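Local coordinates for protein putative conjugative transposon recombinase (Clostridium difficile, PDB 3G13) that probably binds DNA and exchanges its strands, as a putative serine recombinase of a conjugative transposon, this chain being its N-terminal resolvase domain, at residues A[10-15]-A[26-31]. Numbering follows the deposited sequence.
Sequences AYCRVS and KSQVQY
Cys12 and Gln28 face each other where strand 10-14 meets helix 26-31; the two axes run nearly antiparallel, at 160°, and come within 9.4 Å. Gln28 carries almost the whole contact. Its CG lies beside the backbone N (chi1 -68°) and the chain is extended beyond it, which brings the amide across to the strand backbone. There Gln28 NE2 donates a nearly straight hydrogen bond to Arg13 O (3.0 Å, 174°). The carbonyl oxygen lies almost in the amide plane of Gln28, but NE2 sits above the plane of the carbonyl. Weak hydrogen bonds from NE2 to the backbone oxygens of Asn23 and Ser24 tie the amide to the residues just before its own helix. Gln28 OE1 accepts a hydrogen bond from the oxygen of water 1 at 2.6 Å. The same water oxygen accepts one from Arg13 N at 3.0 Å. The amide thus engages both backbone polar atoms of Arg13, one directly and one through water, which should fix the rotation of the amide.

Cys12 packs against the oxygen end of this amide. Its CB touches Gln28 OE1 at 3.4 Å, and its SG lies 4.0 Å from Gln28 CB. Cys12 also rests on Tyr32 of the same helix and on Ile47 and Ala49 of the neighbouring strand. The Arg13 side chain leaves the strand on the side away from the helix, and its NH2 forms a salt bridge with Glu138 of the second subunit. The contact joins the first strand and helix of a beta-alpha-beta unit, completed by strand 42-51, in the resolvase N-terminal domain, the catalytic domain in serine recombinases.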
ATOM      1  N   ALA A  10      15.050  19.057  -2.539  1.00 16.42           N
ATOM      2  CA  ALA A  10      15.308  17.674  -2.100  1.00 17.06           C
ATOM      3  C   ALA A  10      15.010  17.591  -0.637  1.00 17.78           C
ATOM      4  O   ALA A  10      15.327  18.521   0.102  1.00 17.18           O
ATOM      5  CB  ALA A  10      16.759  17.244  -2.364  1.00 16.85           C
ATOM      6  N   TYR A  11      14.380  16.485  -0.236  1.00 18.11           N
ATOM      7  CA  TYR A  11      14.240  16.152   1.180  1.00 18.96           C
ATOM      8  C   TYR A  11      15.108  14.975   1.613  1.00 18.94           C
ATOM      9  O   TYR A  11      15.032  13.891   1.030  1.00 19.53           O
ATOM     10  CB  TYR A  11      12.774  15.926   1.589  1.00 18.62           C
ATOM     11  CG  TYR A  11      12.737  15.689   3.082  1.00 20.43           C
ATOM     12  CD1 TYR A  11      12.874  16.766   3.975  1.00 18.59           C
ATOM     13  CD2 TYR A  11      12.680  14.388   3.604  1.00 17.73           C
ATOM     14  CE1 TYR A  11      12.921  16.572   5.330  1.00 19.12           C
ATOM     15  CE2 TYR A  11      12.699  14.182   4.983  1.00 19.37           C
ATOM     16  CZ  TYR A  11      12.828  15.299   5.840  1.00 20.19           C
ATOM     17  OH  TYR A  11      12.857  15.143   7.202  1.00 20.95           O
ATOM     18  N   CYS A  12      15.927  15.191   2.646  1.00 19.43           N
ATOM     19  CA  CYS A  12      16.917  14.202   3.086  1.00 20.32           C
ATOM     20  C   CYS A  12      16.713  13.749   4.527  1.00 20.96           C
ATOM     21  O   CYS A  12      16.377  14.562   5.409  1.00 21.19           O
ATOM     22  CB  CYS A  12      18.352  14.754   2.969  1.00 20.11           C
ATOM     23  SG  CYS A  12      18.751  15.597   1.413  1.00 23.71           S
ATOM     24  N   ARG A  13      16.931  12.456   4.759  1.00 21.08           N
ATOM     25  CA  ARG A  13      17.090  11.931   6.102  1.00 22.80           C
ATOM     26  C   ARG A  13      18.586  11.729   6.312  1.00 23.81           C
ATOM     27  O   ARG A  13      19.234  11.060   5.494  1.00 23.30           O
ATOM     28  CB  ARG A  13      16.336  10.617   6.294  1.00 22.47           C
ATOM     29  CG  ARG A  13      16.411  10.092   7.717  1.00 22.95           C
ATOM     30  CD  ARG A  13      15.544   8.850   7.886  1.00 24.35           C
ATOM     31  NE  ARG A  13      16.130   7.709   7.184  1.00 23.70           N
ATOM     32  CZ  ARG A  13      15.459   6.635   6.809  1.00 24.96           C
ATOM     33  NH1 ARG A  13      14.154   6.524   7.054  1.00 23.78           N
ATOM     34  NH2 ARG A  13      16.106   5.669   6.184  1.00 25.28           N
ATOM     35  N   VAL A  14      19.125  12.336   7.379  1.00 25.61           N
ATOM     36  CA  VAL A  14      20.573  12.303   7.672  1.00 28.50           C
ATOM     37  C   VAL A  14      20.881  11.219   8.696  1.00 31.02           C
ATOM     38  O   VAL A  14      20.256  11.174   9.762  1.00 29.82           O
ATOM     39  CB  VAL A  14      21.124  13.672   8.213  1.00 27.92           C
ATOM     40  CG1 VAL A  14      22.607  13.540   8.647  1.00 28.08           C
ATOM     41  CG2 VAL A  14      20.993  14.741   7.165  1.00 28.76           C
ATOM     42  N   SER A  15      21.845  10.362   8.364  1.00 35.16           N
ATOM     43  CA  SER A  15      22.258   9.268   9.246  1.00 39.88           C
ATOM     44  C   SER A  15      23.037   9.736  10.469  1.00 42.71           C
ATOM     45  O   SER A  15      23.839  10.676  10.403  1.00 42.35           O
ATOM     46  CB  SER A  15      23.094   8.232   8.505  1.00 39.93           C
ATOM     47  OG  SER A  15      23.300   7.083   9.326  1.00 42.73           O
ATOM     48  N   LYS A  26      26.454  16.285   4.431  1.00 19.51           N
ATOM     49  CA  LYS A  26      27.329  16.863   3.404  1.00 19.63           C
ATOM     50  C   LYS A  26      27.292  16.095   2.080  1.00 19.87           C
ATOM     51  O   LYS A  26      27.184  16.730   1.018  1.00 19.21           O
ATOM     52  CB  LYS A  26      28.786  16.960   3.875  1.00 19.65           C
ATOM     53  CG  LYS A  26      28.961  17.925   4.985  1.00 19.04           C
ATOM     54  CD  LYS A  26      30.433  18.096   5.321  1.00 20.05           C
ATOM     55  CE  LYS A  26      30.617  19.004   6.533  1.00 19.86           C
ATOM     56  NZ  LYS A  26      32.090  19.169   6.805  1.00 20.71           N
ATOM     57  N   SER A  27      27.403  14.764   2.137  1.00 19.49           N
ATOM     58  CA  SER A  27      27.331  13.945   0.909  1.00 20.17           C
ATOM     59  C   SER A  27      26.010  14.137   0.156  1.00 18.68           C
ATOM     60  O   SER A  27      25.999  14.231  -1.063  1.00 19.35           O
ATOM     61  CB  SER A  27      27.530  12.456   1.197  1.00 19.93           C
ATOM     62  OG  SER A  27      28.842  12.208   1.675  1.00 25.97           O
ATOM     63  N   GLN A  28      24.895  14.169   0.887  1.00 17.96           N
ATOM     64  CA  GLN A  28      23.597  14.395   0.278  1.00 16.93           C
ATOM     65  C   GLN A  28      23.404  15.800  -0.270  1.00 16.55           C
ATOM     66  O   GLN A  28      22.834  15.973  -1.333  1.00 14.79           O
ATOM     67  CB  GLN A  28      22.471  14.033   1.253  1.00 17.97           C
ATOM     68  CG  GLN A  28      22.420  12.539   1.522  1.00 18.87           C
ATOM     69  CD  GLN A  28      21.196  12.148   2.346  1.00 23.48           C
ATOM     70  OE1 GLN A  28      20.096  12.020   1.809  1.00 22.82           O
ATOM     71  NE2 GLN A  28      21.389  11.955   3.650  1.00 22.25           N
ATOM     72  N   VAL A  29      23.877  16.805   0.461  1.00 14.57           N
ATOM     73  CA  VAL A  29      23.898  18.145  -0.075  1.00 15.30           C
ATOM     74  C   VAL A  29      24.656  18.211  -1.415  1.00 15.35           C
ATOM     75  O   VAL A  29      24.148  18.799  -2.393  1.00 15.31           O
ATOM     76  CB  VAL A  29      24.427  19.192   0.961  1.00 15.32           C
ATOM     77  CG1 VAL A  29      24.670  20.557   0.292  1.00 16.32           C
ATOM     78  CG2 VAL A  29      23.378  19.351   2.109  1.00 14.46           C
ATOM     79  N   GLN A  30      25.850  17.620  -1.477  1.00 15.33           N
ATOM     80  CA  GLN A  30      26.581  17.652  -2.755  1.00 17.05           C
ATOM     81  C   GLN A  30      25.872  16.849  -3.857  1.00 16.64           C
ATOM     82  O   GLN A  30      25.817  17.293  -4.987  1.00 16.60           O
ATOM     83  CB  GLN A  30      28.024  17.135  -2.616  1.00 16.97           C
ATOM     84  CG  GLN A  30      28.887  17.923  -1.639  1.00 21.18           C
ATOM     85  CD  GLN A  30      30.339  17.511  -1.755  1.00 26.55           C
ATOM     86  OE1 GLN A  30      30.780  17.069  -2.819  1.00 31.83           O
ATOM     87  NE2 GLN A  30      31.082  17.649  -0.678  1.00 26.59           N
ATOM     88  N   TYR A  31      25.350  15.669  -3.513  1.00 17.18           N
ATOM     89  CA  TYR A  31      24.676  14.835  -4.493  1.00 16.49           C
ATOM     90  C   TYR A  31      23.524  15.605  -5.154  1.00 15.77           C
ATOM     91  O   TYR A  31      23.478  15.712  -6.387  1.00 15.71           O
ATOM     92  CB  TYR A  31      24.146  13.521  -3.880  1.00 17.84           C
ATOM     93  CG  TYR A  31      23.277  12.802  -4.878  1.00 17.18           C
ATOM     94  CD1 TYR A  31      23.846  12.108  -5.941  1.00 19.72           C
ATOM     95  CD2 TYR A  31      21.884  12.865  -4.798  1.00 18.83           C
ATOM     96  CE1 TYR A  31      23.032  11.488  -6.912  1.00 21.48           C
ATOM     97  CE2 TYR A  31      21.080  12.246  -5.741  1.00 18.45           C
ATOM     98  CZ  TYR A  31      21.652  11.556  -6.780  1.00 19.66           C
ATOM     99  OH  TYR A  31      20.854  10.935  -7.724  1.00 21.58           O
TER
HETATM  100  O   HOH W   1      17.801  10.905   2.361  1.00 13.24           O